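Local coordinates for D-glucosaminate-6-phosphate ammonia lyase (Salmonella typhimurium, PDB 7LCE), which belongs to the pyridoxal phosphate-dependent superfamily with the aminotransferase-like fold and carries its cofactor covalently bound as a Schiff base, at residues Ala80-Ile85 with Lys234-Gly239; Arg90-Leu95 with Ser100-Glu105; Trp143-Ala148 with Val176-Ala181; Tyr158-His163 with Arg197-Ser202; Ala204-Tyr209 with Lys227-Ala232. All blocks are in the same frame, centred on the assembly; numbering follows the deposited sequence.

Contact 1 (Ala80-Ile85 with Lys234-Gly239); sequences AVAAAI and KAQHQG
Gln236 reaches helix 73-86 with its carboxamide, which lies against Ala82 and the start of Ala83. The Ala82 methyl supplies van der Waals packing: its CB is 3.5 Å from Gln236 OE1 and 3.7 Å from Gln236 CD, so the methyl lies against the carbonyl half of the amide. With CG beside the backbone N (chi1 -53°), a bend at chi2 (-61°) brings the amide to the helix.

The polar share belongs to the amide nitrogen. Gln236 NE2 lies 3.4 Å from Ala82 O and makes hydrogen bonds to Thr86 OG1, one turn further along the same helix, and to Ala232 O. These two acceptors grip the buried nitrogen and fix the rotation of the amide; since Thr86 OG1 also bonds Ala82 O, the threonine hydroxyl links the two sides.

Within 234-239, backbone and side-chain bonds shape the turn that presents Gln236. Lys234 O accepts from His237 ND1 (3.0 Å, N-H...O angle 162°) in the imidazole plane, and from His237 N (3.2 Å) on the opposite face of the carbonyl.

Around this, Lys234 NZ forms salt bridges with Asp66 and Glu52. Ala83 touches Ala232 and Cys233 of helix 227-234, while the other side of helix 73-86 rests on the central sheet, through Ala80 on strand 206-210 and Ala84 on strand 153-159.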
# COMPACT_ATOMS: atom_id res chain seq x y z
N ALA A 80 0.66 -18.55 28.15
CA ALA A 80 -0.57 -19.21 27.69
C ALA A 80 -1.04 -18.64 26.37
O ALA A 80 -1.48 -19.38 25.48
CB ALA A 80 -1.66 -19.09 28.76
N VAL A 81 -0.95 -17.32 26.20
CA VAL A 81 -1.31 -16.70 24.92
C VAL A 81 -0.37 -17.18 23.82
O VAL A 81 -0.81 -17.55 22.73
CB VAL A 81 -1.32 -15.17 25.05
CG1 VAL A 81 -1.50 -14.53 23.68
CG2 VAL A 81 -2.43 -14.73 25.98
N ALA A 82 0.94 -17.17 24.10
CA ALA A 82 1.90 -17.67 23.13
C ALA A 82 1.64 -19.14 22.80
O ALA A 82 1.85 -19.57 21.67
CB ALA A 82 3.32 -17.49 23.64
N ALA A 83 1.19 -19.91 23.79
CA ALA A 83 0.82 -21.30 23.53
C ALA A 83 -0.38 -21.38 22.59
O ALA A 83 -0.43 -22.26 21.71
CB ALA A 83 0.52 -22.02 24.85
N ALA A 84 -1.35 -20.49 22.75
CA ALA A 84 -2.53 -20.52 21.89
C ALA A 84 -2.21 -20.05 20.48
O ALA A 84 -2.85 -20.48 19.52
CB ALA A 84 -3.65 -19.66 22.49
N ILE A 85 -1.23 -19.16 20.33
CA ILE A 85 -0.88 -18.64 19.02
C ILE A 85 0.09 -19.56 18.29
O ILE A 85 -0.08 -19.82 17.09
CB ILE A 85 -0.31 -17.21 19.16
CG1 ILE A 85 -1.37 -16.28 19.73
CG2 ILE A 85 0.19 -16.70 17.82
CD1 ILE A 85 -0.90 -14.85 19.89
N LYS A 234 4.89 -25.42 27.71
CA LYS A 234 6.25 -25.88 27.94
C LYS A 234 7.16 -25.55 26.77
O LYS A 234 8.34 -25.23 26.98
CB LYS A 234 6.25 -27.39 28.19
CG LYS A 234 5.52 -27.82 29.46
CD LYS A 234 5.56 -29.33 29.65
CE LYS A 234 4.88 -29.74 30.95
NZ LYS A 234 4.91 -31.21 31.17
N ALA A 235 6.63 -25.58 25.55
CA ALA A 235 7.42 -25.30 24.36
C ALA A 235 7.96 -23.88 24.33
O ALA A 235 8.83 -23.58 23.50
CB ALA A 235 6.59 -25.55 23.10
N GLN A 236 7.47 -22.99 25.20
CA GLN A 236 7.91 -21.60 25.19
C GLN A 236 9.26 -21.39 25.88
O GLN A 236 9.74 -20.25 25.90
CB GLN A 236 6.85 -20.72 25.86
CG GLN A 236 5.45 -20.89 25.27
CD GLN A 236 5.37 -20.53 23.80
OE1 GLN A 236 6.10 -19.66 23.32
NE2 GLN A 236 4.50 -21.22 23.06
N HIS A 237 9.88 -22.45 26.42
CA HIS A 237 11.16 -22.29 27.10
C HIS A 237 12.28 -21.88 26.15
O HIS A 237 13.27 -21.28 26.60
CB HIS A 237 11.55 -23.59 27.81
CG HIS A 237 12.08 -24.65 26.90
ND1 HIS A 237 11.27 -25.59 26.29
CD2 HIS A 237 13.34 -24.93 26.49
CE1 HIS A 237 12.01 -26.39 25.55
NE2 HIS A 237 13.27 -26.01 25.65
N GLN A 238 12.16 -22.18 24.86
CA GLN A 238 13.10 -21.71 23.86
C GLN A 238 12.75 -20.33 23.32
O GLN A 238 13.48 -19.81 22.47
CB GLN A 238 13.19 -22.71 22.71
CG GLN A 238 13.87 -24.01 23.09
CD GLN A 238 14.07 -24.92 21.90
OE1 GLN A 238 13.34 -24.84 20.91
NE2 GLN A 238 15.07 -25.79 21.98
N GLY A 239 11.65 -19.74 23.78
CA GLY A 239 11.23 -18.44 23.28
C GLY A 239 11.07 -17.39 24.36
O GLY A 239 12.03 -17.06 25.06

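Contact 2 (Arg90-Leu95 with Ser100-Glu105); sequences RARVAL and SGMANE
The Arg92 guanidinium has Met102 SD over one face and a water at its edge, in the plane. On the face, Met102 SD stands 3.8 Å from Arg92 NE, and Met102 CG is 3.9 Å from Arg92 NH2, so the thioether chain runs alongside the arginine in the opposite direction, its methyl end toward the arginine's base. At the edge, Arg92 NH2 donates to the water at 2.7 Å; the same water accepts a weak bond from Ala103 N at 3.5 Å and so bridges the helix and the loop.

Met102 contributes just over half of the buried surface, 92 of 179 Å². Beyond CG its chain is extended (chi2 176°, chi3 -175°), which carries CE far enough to end against Leu95: Leu95 CD2 to Met102 CE is 3.6 Å, the apolar end of the contact.

The setting is a helix-loop-strand unit of the alpha/beta domain: helix 90-95 is followed by a short loop that doubles back past it and enters strand 105-109 of the central sheet. The Met102 side chain also touches Ile85 of helix 73-86 and Met96.

Gly101 has a positive phi of 65° where the chain turns immediately before Met102. Just before strand 105-109, Asn104 ND2 bonds Ser99 OG, within the same loop.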
# COMPACT_ATOMS: atom_id res chain seq x y z
N ARG A 90 7.77 -24.99 16.92
CA ARG A 90 9.08 -24.46 17.28
C ARG A 90 9.44 -23.23 16.45
O ARG A 90 10.11 -22.32 16.95
CB ARG A 90 10.14 -25.55 17.14
CG ARG A 90 10.17 -26.52 18.31
CD ARG A 90 11.13 -27.67 18.08
NE ARG A 90 10.72 -28.50 16.95
CZ ARG A 90 11.28 -29.65 16.62
NH1 ARG A 90 12.28 -30.15 17.32
NH2 ARG A 90 10.82 -30.32 15.57
N ALA A 91 9.01 -23.19 15.19
CA ALA A 91 9.29 -22.02 14.36
C ALA A 91 8.51 -20.81 14.86
O ALA A 91 9.07 -19.71 14.99
CB ALA A 91 8.94 -22.31 12.90
N ARG A 92 7.22 -20.99 15.16
CA ARG A 92 6.42 -19.87 15.65
C ARG A 92 6.87 -19.40 17.03
O ARG A 92 6.72 -18.22 17.36
CB ARG A 92 4.94 -20.27 15.68
CG ARG A 92 4.33 -20.44 14.31
CD ARG A 92 2.88 -20.87 14.39
NE ARG A 92 2.08 -20.29 13.31
CZ ARG A 92 0.75 -20.30 13.27
NH1 ARG A 92 0.04 -20.86 14.23
NH2 ARG A 92 0.13 -19.73 12.24
N VAL A 93 7.42 -20.31 17.84
CA VAL A 93 7.90 -19.93 19.16
C VAL A 93 9.04 -18.93 19.06
O VAL A 93 9.12 -17.97 19.83
CB VAL A 93 8.32 -21.18 19.96
CG1 VAL A 93 9.20 -20.80 21.14
CG2 VAL A 93 7.08 -21.91 20.45
N ALA A 94 9.94 -19.13 18.09
CA ALA A 94 11.07 -18.22 17.91
C ALA A 94 10.64 -16.85 17.42
O ALA A 94 11.39 -15.88 17.61
CB ALA A 94 12.08 -18.83 16.94
N LEU A 95 9.47 -16.73 16.79
CA LEU A 95 9.01 -15.44 16.29
C LEU A 95 8.37 -14.57 17.37
O LEU A 95 8.32 -13.35 17.20
CB LEU A 95 8.02 -15.62 15.14
CG LEU A 95 8.57 -15.69 13.72
CD1 LEU A 95 9.50 -16.88 13.52
CD2 LEU A 95 7.41 -15.74 12.73
N SER A 100 3.05 -11.77 13.43
CA SER A 100 2.53 -11.26 12.17
C SER A 100 2.00 -12.41 11.32
O SER A 100 2.58 -13.50 11.29
CB SER A 100 3.62 -10.50 11.41
OG SER A 100 4.00 -9.32 12.09
N GLY A 101 0.89 -12.16 10.63
CA GLY A 101 0.31 -13.14 9.74
C GLY A 101 -0.23 -14.39 10.39
O GLY A 101 -0.56 -15.35 9.68
N MET A 102 -0.32 -14.44 11.71
CA MET A 102 -0.87 -15.59 12.41
C MET A 102 -2.21 -15.23 13.03
O MET A 102 -2.58 -14.06 13.14
CB MET A 102 0.08 -16.09 13.51
CG MET A 102 1.54 -16.20 13.13
SD MET A 102 2.49 -16.68 14.58
CE MET A 102 4.16 -16.60 13.95
N ALA A 103 -2.94 -16.26 13.45
CA ALA A 103 -4.12 -16.04 14.27
C ALA A 103 -3.66 -15.64 15.66
O ALA A 103 -3.15 -16.48 16.41
CB ALA A 103 -4.98 -17.31 14.31
N ASN A 104 -3.82 -14.36 16.00
CA ASN A 104 -3.25 -13.82 17.23
C ASN A 104 -4.24 -13.00 18.05
O ASN A 104 -3.83 -12.39 19.04
CB ASN A 104 -2.02 -12.96 16.92
CG ASN A 104 -2.30 -11.89 15.88
OD1 ASN A 104 -3.46 -11.56 15.61
ND2 ASN A 104 -1.24 -11.32 15.32
N GLU A 105 -5.51 -12.95 17.66
CA GLU A 105 -6.47 -12.14 18.39
C GLU A 105 -6.93 -12.87 19.64
O GLU A 105 -7.33 -14.04 19.58
CB GLU A 105 -7.66 -11.79 17.50
CG GLU A 105 -7.32 -10.81 16.39
CD GLU A 105 -8.50 -10.48 15.51
OE1 GLU A 105 -9.61 -10.98 15.78
OE2 GLU A 105 -8.32 -9.71 14.54
O HOH W 1 -2.53 -19.42 12.03

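Contact 3 (Trp143-Ala148 with Val176-Ala181); sequences WQLESA and VQVAQA
Val178, with 71 of the 130 Å² buried here, projects from helix 172-181 onto Leu145 and Glu146 of helix 142-147. The backbones come nearest between Glu146 and Val178, whose CA atoms are 6.8 Å apart.

Of the two Val178 methyls, CG2 does most of the touching: it is 3.8 Å from Leu145 CD2 and 4.0 Å from Glu146 CG. CG1 meets Leu145 at its branch point, 4.2 Å from CG. With chi1 at 175°, Leu145 CG stands opposite its own backbone nitrogen, and the leucine extends past the valine in the reverse direction.

Glu146 takes part through its aliphatic stem; its chain crosses Val178 at a slant, and the carboxylate beyond makes a long, weak ion pair with Arg142. No hydrogen bond passes between 143-148 and 176-181, but Arg142 NH1, one residue earlier, bonds Gln177 OE1.

Beneath, both Leu145 and Val178 rest on Leu156 of strand 153-159. Helix 142-147 also meets a neighbouring subunit, where Trp143 forms a cation-pi pair with Arg90 of that chain. Two helices side by side on one face of a parallel sheet, one before and one after strand 153-159, are the mark of consecutive beta-alpha-beta crossovers in an alpha/beta fold.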
# COMPACT_ATOMS: atom_id res chain seq x y z
N TRP A 143 -24.17 -12.64 22.16
CA TRP A 143 -23.99 -12.45 20.72
C TRP A 143 -22.81 -11.54 20.42
O TRP A 143 -22.17 -11.68 19.37
CB TRP A 143 -25.27 -11.91 20.07
CG TRP A 143 -25.64 -10.50 20.46
CD1 TRP A 143 -26.56 -10.12 21.39
CD2 TRP A 143 -25.10 -9.29 19.91
NE1 TRP A 143 -26.63 -8.75 21.45
CE2 TRP A 143 -25.74 -8.22 20.56
CE3 TRP A 143 -24.14 -9.01 18.94
CZ2 TRP A 143 -25.45 -6.88 20.26
CZ3 TRP A 143 -23.85 -7.68 18.65
CH2 TRP A 143 -24.51 -6.64 19.31
N GLN A 144 -22.51 -10.60 21.32
CA GLN A 144 -21.30 -9.80 21.18
C GLN A 144 -20.05 -10.66 21.30
O GLN A 144 -19.07 -10.46 20.58
CB GLN A 144 -21.29 -8.68 22.22
CG GLN A 144 -22.24 -7.54 21.92
CD GLN A 144 -22.34 -6.55 23.06
OE1 GLN A 144 -22.23 -6.92 24.23
NE2 GLN A 144 -22.52 -5.27 22.73
N LEU A 145 -20.07 -11.64 22.22
CA LEU A 145 -18.93 -12.54 22.35
C LEU A 145 -18.77 -13.40 21.10
O LEU A 145 -17.64 -13.66 20.66
CB LEU A 145 -19.10 -13.43 23.58
CG LEU A 145 -18.04 -14.51 23.79
CD1 LEU A 145 -16.66 -13.89 23.88
CD2 LEU A 145 -18.35 -15.33 25.02
N GLU A 146 -19.88 -13.84 20.52
CA GLU A 146 -19.80 -14.71 19.36
C GLU A 146 -19.37 -13.95 18.11
O GLU A 146 -18.71 -14.53 17.23
CB GLU A 146 -21.14 -15.40 19.14
CG GLU A 146 -21.56 -16.28 20.30
CD GLU A 146 -22.93 -16.91 20.11
OE1 GLU A 146 -23.77 -16.30 19.42
OE2 GLU A 146 -23.16 -18.01 20.65
N SER A 147 -19.72 -12.67 18.00
CA SER A 147 -19.34 -11.90 16.82
C SER A 147 -17.85 -11.61 16.78
O SER A 147 -17.29 -11.43 15.69
CB SER A 147 -20.14 -10.60 16.75
OG SER A 147 -21.53 -10.86 16.71
N ALA A 148 -17.19 -11.57 17.94
CA ALA A 148 -15.76 -11.27 17.97
C ALA A 148 -14.91 -12.43 17.46
O ALA A 148 -13.74 -12.21 17.13
CB ALA A 148 -15.33 -10.91 19.40
N VAL A 176 -16.90 -20.89 28.09
CA VAL A 176 -16.61 -22.29 27.80
C VAL A 176 -17.40 -22.76 26.58
O VAL A 176 -16.85 -23.41 25.68
CB VAL A 176 -16.91 -23.17 29.03
CG1 VAL A 176 -16.67 -24.64 28.70
CG2 VAL A 176 -16.05 -22.75 30.21
N GLN A 177 -18.69 -22.44 26.54
CA GLN A 177 -19.53 -22.90 25.43
C GLN A 177 -19.07 -22.31 24.11
O GLN A 177 -18.98 -23.02 23.10
CB GLN A 177 -20.99 -22.53 25.71
CG GLN A 177 -21.57 -23.18 26.95
CD GLN A 177 -23.01 -22.78 27.20
OE1 GLN A 177 -23.76 -22.49 26.27
NE2 GLN A 177 -23.40 -22.75 28.47
N VAL A 178 -18.77 -21.01 24.08
CA VAL A 178 -18.32 -20.37 22.85
C VAL A 178 -16.95 -20.89 22.44
O VAL A 178 -16.69 -21.13 21.25
CB VAL A 178 -18.33 -18.84 23.01
CG1 VAL A 178 -17.74 -18.17 21.77
CG2 VAL A 178 -19.74 -18.34 23.26
N ALA A 179 -16.05 -21.08 23.41
CA ALA A 179 -14.70 -21.54 23.08
C ALA A 179 -14.72 -22.93 22.47
O ALA A 179 -14.10 -23.18 21.43
CB ALA A 179 -13.82 -21.51 24.33
N GLN A 180 -15.44 -23.87 23.10
CA GLN A 180 -15.48 -25.23 22.57
C GLN A 180 -16.27 -25.33 21.28
O GLN A 180 -16.05 -26.27 20.51
CB GLN A 180 -16.05 -26.19 23.62
CG GLN A 180 -15.09 -26.47 24.78
CD GLN A 180 -15.62 -27.51 25.75
OE1 GLN A 180 -16.81 -27.82 25.76
NE2 GLN A 180 -14.73 -28.05 26.58
N ALA A 181 -17.17 -24.38 21.01
CA ALA A 181 -17.91 -24.40 19.75
C ALA A 181 -17.07 -23.96 18.56
O ALA A 181 -17.39 -24.32 17.43
CB ALA A 181 -19.16 -23.52 19.86

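Contact 4 (Tyr158-His163 with Arg197-Ser202); sequences YVKSHH and RGWVAS
Trp199 of the short, weakly bonded helix at about 198-201 points its six-membered ring at Tyr158 and Lys160, at the carboxy-terminal end of strand 153-159. This strand belongs to the parallel part of the central sheet of an aminotransferase-like alpha/beta domain, and Tyr158 bonds through its backbone to Ile187 and Asp189 of strand 186-189. Tyr158 and Lys160 turn their side chains to Trp199, whereas the intervening Val159 points away, the alternation expected of extended chain.

Both side chains cross the indole at about a right angle. Tyr158 CE1 lies 4.1 Å from Trp199 CZ3 in an oblique approach. The phenol also makes edge-to-face contacts with His112 and Phe175.

Lys160 lays the start of its aliphatic chain obliquely against the CZ2-CH2 bond of the indole: CG is 3.4 Å from Trp199 CZ2, with CB and CD each 3.7 Å from the same carbon. The bend at chi2 (65°) keeps all three carbons near CZ2, and the chain then carries the ammonium end away, so the lysine contributes hydrocarbon here. Trp199 also packs on Val207 and Tyr209 of strand 206-210, and a bound calcium ion lies about 4 Å from the nearest part of its side chain, with no ligation implied.

At the helix, Ser202 OG donates to Trp199 O at 2.9 Å, arriving 36° out of the carbonyl plane.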
# COMPACT_ATOMS: atom_id res chain seq x y z
N TYR A 158 -10.84 -15.12 30.04
CA TYR A 158 -11.72 -14.77 31.14
C TYR A 158 -10.87 -14.41 32.35
O TYR A 158 -9.98 -15.17 32.73
CB TYR A 158 -12.67 -15.92 31.48
CG TYR A 158 -13.75 -15.57 32.47
CD1 TYR A 158 -13.51 -15.59 33.84
CD2 TYR A 158 -15.03 -15.23 32.04
CE1 TYR A 158 -14.50 -15.27 34.75
CE2 TYR A 158 -16.03 -14.91 32.95
CZ TYR A 158 -15.76 -14.93 34.30
OH TYR A 158 -16.74 -14.62 35.21
N VAL A 159 -11.14 -13.25 32.95
CA VAL A 159 -10.37 -12.75 34.09
C VAL A 159 -11.27 -12.78 35.32
O VAL A 159 -12.32 -12.12 35.34
CB VAL A 159 -9.83 -11.34 33.83
CG1 VAL A 159 -8.91 -10.91 34.96
CG2 VAL A 159 -9.11 -11.27 32.49
N LYS A 160 -10.86 -13.53 36.33
CA LYS A 160 -11.55 -13.57 37.62
C LYS A 160 -10.78 -12.69 38.60
O LYS A 160 -9.66 -13.03 38.99
CB LYS A 160 -11.68 -14.99 38.15
CG LYS A 160 -12.19 -15.07 39.57
CD LYS A 160 -13.62 -14.57 39.69
CE LYS A 160 -14.11 -14.65 41.13
NZ LYS A 160 -15.52 -14.18 41.26
N SER A 161 -11.39 -11.58 39.01
CA SER A 161 -10.74 -10.66 39.93
C SER A 161 -11.77 -9.65 40.40
O SER A 161 -12.78 -9.40 39.73
CB SER A 161 -9.56 -9.94 39.26
OG SER A 161 -8.77 -9.25 40.22
N HIS A 162 -11.52 -9.09 41.58
CA HIS A 162 -12.30 -7.94 42.03
C HIS A 162 -12.00 -6.70 41.20
O HIS A 162 -12.78 -5.75 41.22
CB HIS A 162 -12.06 -7.68 43.51
CG HIS A 162 -10.67 -7.19 43.82
ND1 HIS A 162 -9.58 -8.04 43.87
CD2 HIS A 162 -10.20 -5.96 44.11
CE1 HIS A 162 -8.50 -7.34 44.17
NE2 HIS A 162 -8.85 -6.08 44.32
N HIS A 163 -10.87 -6.69 40.47
CA HIS A 163 -10.59 -5.60 39.54
C HIS A 163 -11.61 -5.54 38.42
O HIS A 163 -11.92 -4.45 37.91
CB HIS A 163 -9.19 -5.76 38.94
CG HIS A 163 -8.07 -5.56 39.91
ND1 HIS A 163 -7.92 -4.40 40.65
CD2 HIS A 163 -7.02 -6.35 40.23
CE1 HIS A 163 -6.84 -4.51 41.40
NE2 HIS A 163 -6.28 -5.68 41.17
N ARG A 197 -9.41 -26.11 41.98
CA ARG A 197 -10.09 -27.06 41.12
C ARG A 197 -11.28 -26.47 40.37
O ARG A 197 -11.64 -27.00 39.31
CB ARG A 197 -10.58 -28.26 41.95
CG ARG A 197 -9.49 -28.92 42.77
CD ARG A 197 -10.04 -30.08 43.58
NE ARG A 197 -8.98 -30.80 44.28
CZ ARG A 197 -8.26 -31.79 43.75
NH1 ARG A 197 -8.47 -32.20 42.51
NH2 ARG A 197 -7.33 -32.38 44.49
N GLY A 198 -11.87 -25.39 40.88
CA GLY A 198 -13.12 -24.90 40.31
C GLY A 198 -12.98 -24.44 38.87
O GLY A 198 -13.89 -24.62 38.06
N TRP A 199 -11.85 -23.82 38.54
CA TRP A 199 -11.69 -23.25 37.20
C TRP A 199 -11.32 -24.30 36.16
O TRP A 199 -11.73 -24.19 35.00
CB TRP A 199 -10.65 -22.13 37.25
CG TRP A 199 -11.14 -21.02 38.12
CD1 TRP A 199 -10.72 -20.72 39.39
CD2 TRP A 199 -12.18 -20.09 37.81
NE1 TRP A 199 -11.43 -19.65 39.88
CE2 TRP A 199 -12.33 -19.25 38.93
CE3 TRP A 199 -13.00 -19.89 36.70
CZ2 TRP A 199 -13.27 -18.21 38.96
CZ3 TRP A 199 -13.93 -18.86 36.73
CH2 TRP A 199 -14.05 -18.03 37.86
N VAL A 200 -10.55 -25.32 36.55
CA VAL A 200 -10.27 -26.42 35.63
C VAL A 200 -11.53 -27.23 35.36
O VAL A 200 -11.78 -27.66 34.23
CB VAL A 200 -9.14 -27.30 36.18
CG1 VAL A 200 -8.94 -28.51 35.30
CG2 VAL A 200 -7.85 -26.49 36.29
N ALA A 201 -12.35 -27.44 36.40
CA ALA A 201 -13.53 -28.29 36.25
C ALA A 201 -14.59 -27.67 35.35
O ALA A 201 -15.41 -28.40 34.78
CB ALA A 201 -14.13 -28.59 37.63
N SER A 202 -14.61 -26.34 35.22
CA SER A 202 -15.61 -25.67 34.39
C SER A 202 -15.37 -25.88 32.90
O SER A 202 -16.23 -25.49 32.10
CB SER A 202 -15.63 -24.18 34.70
OG SER A 202 -14.44 -23.55 34.27

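Contact 5 (Ala204-Tyr209 with Lys227-Ala232); sequences ADMVIY and KTWIAA
The two segments come nearest at Asp205, just before strand 206-210, and Trp229, their CA atoms 7.1 Å apart. The chain is still turned at Asp205 and takes up strand conformation at Met206; facing it, 227-232 is regular helix. Backbone hydrogen bonds join Asp205 to Arg226, just ahead of that helix, and Met206 to Leu186 and Val188 of the adjoining strand.

Trp229 is approached by two neighbours in sequence at different points. Asp205 meets the pyrrole side of the indole, CB lying 3.9 Å from Trp229 CD1, with carboxylate and ring planes 53° apart. Its OD2 accepts from Leu186 N, which helps to orient the carboxylate.

Met206 comes in at about a right angle and touches the base of the tryptophan: SD and CG are each 3.8 Å from Trp229 CB. Its sulfur is 5.4 Å from the centroid of the five-membered ring and 54° off the normal, an oblique Met-aromatic contact. The thioether turns at chi3, so CE leaves the line of the extended part of the chain and comes obliquely to the ring. Beyond, Trp229 meets the His87 ring.

Helix 227-234 follows strand 221-225 and packs back on strand 206-210. An antiparallel strand such as 221-225 in an otherwise largely parallel sheet, with the cofactor-bearing Lys213 in the link from 206-210, is characteristic of fold-type I pyridoxal phosphate proteins.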
# COMPACT_ATOMS: atom_id res chain seq x y z
N ALA A 204 -12.31 -24.92 31.29
CA ALA A 204 -11.27 -24.04 30.78
C ALA A 204 -10.05 -24.84 30.36
O ALA A 204 -9.71 -25.85 30.98
CB ALA A 204 -10.89 -22.99 31.82
N ASP A 205 -9.40 -24.40 29.29
CA ASP A 205 -8.25 -25.13 28.76
C ASP A 205 -6.97 -24.81 29.52
O ASP A 205 -6.16 -25.71 29.79
CB ASP A 205 -8.09 -24.84 27.27
CG ASP A 205 -9.25 -25.37 26.45
OD1 ASP A 205 -9.45 -26.60 26.42
OD2 ASP A 205 -9.97 -24.55 25.85
N MET A 206 -6.75 -23.54 29.88
CA MET A 206 -5.57 -23.13 30.63
C MET A 206 -5.97 -22.12 31.69
O MET A 206 -6.57 -21.09 31.37
CB MET A 206 -4.49 -22.54 29.72
CG MET A 206 -3.90 -23.52 28.72
SD MET A 206 -2.76 -22.73 27.56
CE MET A 206 -3.88 -21.86 26.46
N VAL A 207 -5.61 -22.39 32.94
CA VAL A 207 -5.90 -21.52 34.08
C VAL A 207 -4.59 -21.12 34.74
O VAL A 207 -3.70 -21.95 34.92
CB VAL A 207 -6.84 -22.21 35.08
CG1 VAL A 207 -7.25 -21.24 36.18
CG2 VAL A 207 -8.07 -22.75 34.37
N ILE A 208 -4.48 -19.84 35.10
CA ILE A 208 -3.24 -19.26 35.63
C ILE A 208 -3.46 -18.84 37.07
O ILE A 208 -4.43 -18.15 37.38
CB ILE A 208 -2.77 -18.07 34.78
CG1 ILE A 208 -2.40 -18.51 33.37
CG2 ILE A 208 -1.58 -17.39 35.45
CD1 ILE A 208 -3.54 -18.44 32.39
N TYR A 209 -2.55 -19.26 37.95
CA TYR A 209 -2.55 -18.88 39.35
C TYR A 209 -1.23 -18.21 39.71
O TYR A 209 -0.23 -18.34 39.00
CB TYR A 209 -2.77 -20.09 40.27
CG TYR A 209 -4.13 -20.74 40.15
CD1 TYR A 209 -4.39 -21.69 39.18
CD2 TYR A 209 -5.15 -20.41 41.03
CE1 TYR A 209 -5.63 -22.29 39.07
CE2 TYR A 209 -6.39 -21.00 40.94
CZ TYR A 209 -6.63 -21.94 39.96
OH TYR A 209 -7.87 -22.53 39.86
N LYS A 227 -3.57 -31.32 28.74
CA LYS A 227 -2.19 -31.67 28.44
C LYS A 227 -1.73 -31.15 27.08
O LYS A 227 -0.57 -30.77 26.92
CB LYS A 227 -2.01 -33.19 28.51
CG LYS A 227 -0.57 -33.65 28.61
CD LYS A 227 -0.47 -35.16 28.78
CE LYS A 227 0.95 -35.60 29.05
NZ LYS A 227 1.06 -37.08 29.19
N THR A 228 -2.63 -31.12 26.09
CA THR A 228 -2.24 -30.66 24.76
C THR A 228 -1.84 -29.19 24.76
O THR A 228 -0.91 -28.79 24.05
CB THR A 228 -3.36 -30.91 23.75
OG1 THR A 228 -4.55 -30.24 24.18
CG2 THR A 228 -3.64 -32.40 23.62
N TRP A 229 -2.52 -28.37 25.56
CA TRP A 229 -2.19 -26.95 25.62
C TRP A 229 -1.06 -26.66 26.60
O TRP A 229 -0.25 -25.75 26.36
CB TRP A 229 -3.43 -26.12 25.97
CG TRP A 229 -4.42 -26.05 24.85
CD1 TRP A 229 -5.66 -26.61 24.82
CD2 TRP A 229 -4.24 -25.38 23.60
NE1 TRP A 229 -6.27 -26.33 23.62
CE2 TRP A 229 -5.42 -25.58 22.85
CE3 TRP A 229 -3.21 -24.64 23.03
CZ2 TRP A 229 -5.59 -25.06 21.57
CZ3 TRP A 229 -3.38 -24.12 21.76
CH2 TRP A 229 -4.56 -24.34 21.04
N ILE A 230 -1.01 -27.39 27.72
CA ILE A 230 0.11 -27.23 28.64
C ILE A 230 1.42 -27.56 27.94
O ILE A 230 2.46 -26.93 28.18
CB ILE A 230 -0.10 -28.09 29.90
CG1 ILE A 230 -1.30 -27.59 30.69
CG2 ILE A 230 1.14 -28.07 30.78
CD1 ILE A 230 -1.12 -26.19 31.24
N ALA A 231 1.40 -28.56 27.05
CA ALA A 231 2.59 -28.88 26.26
C ALA A 231 3.03 -27.70 25.41
O ALA A 231 4.23 -27.43 25.29
CB ALA A 231 2.31 -30.10 25.39
N ALA A 232 2.07 -26.97 24.83
CA ALA A 232 2.42 -25.77 24.08
C ALA A 232 2.98 -24.68 24.98
O ALA A 232 3.78 -23.86 24.52
CB ALA A 232 1.20 -25.25 23.32

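Contacts 1, 3 and 5 are buried, contacts 2 and 4 only partly so, and contact 2 lies farthest from the centre of the chain. Contacts 1 and 5 both draw on helix 227-234 and touch where Trp229 CZ3 lies 3.5 Å from Ala83 O of helix 73-86. Contacts 1 and 2 also meet, through Ile85, along consecutive helices 73-86 and 90-95. The helices of contact 3 lie before and after strand 153-159, whose end contact 4 includes, whereas 4 and 5 reach the same sheet through Trp199 and strand 206-210. Chemistry follows position: aliphatic between the helices of contact 3, aromatic in 4 and 5, amide in 1, and a water-bridged guanidinium in 2.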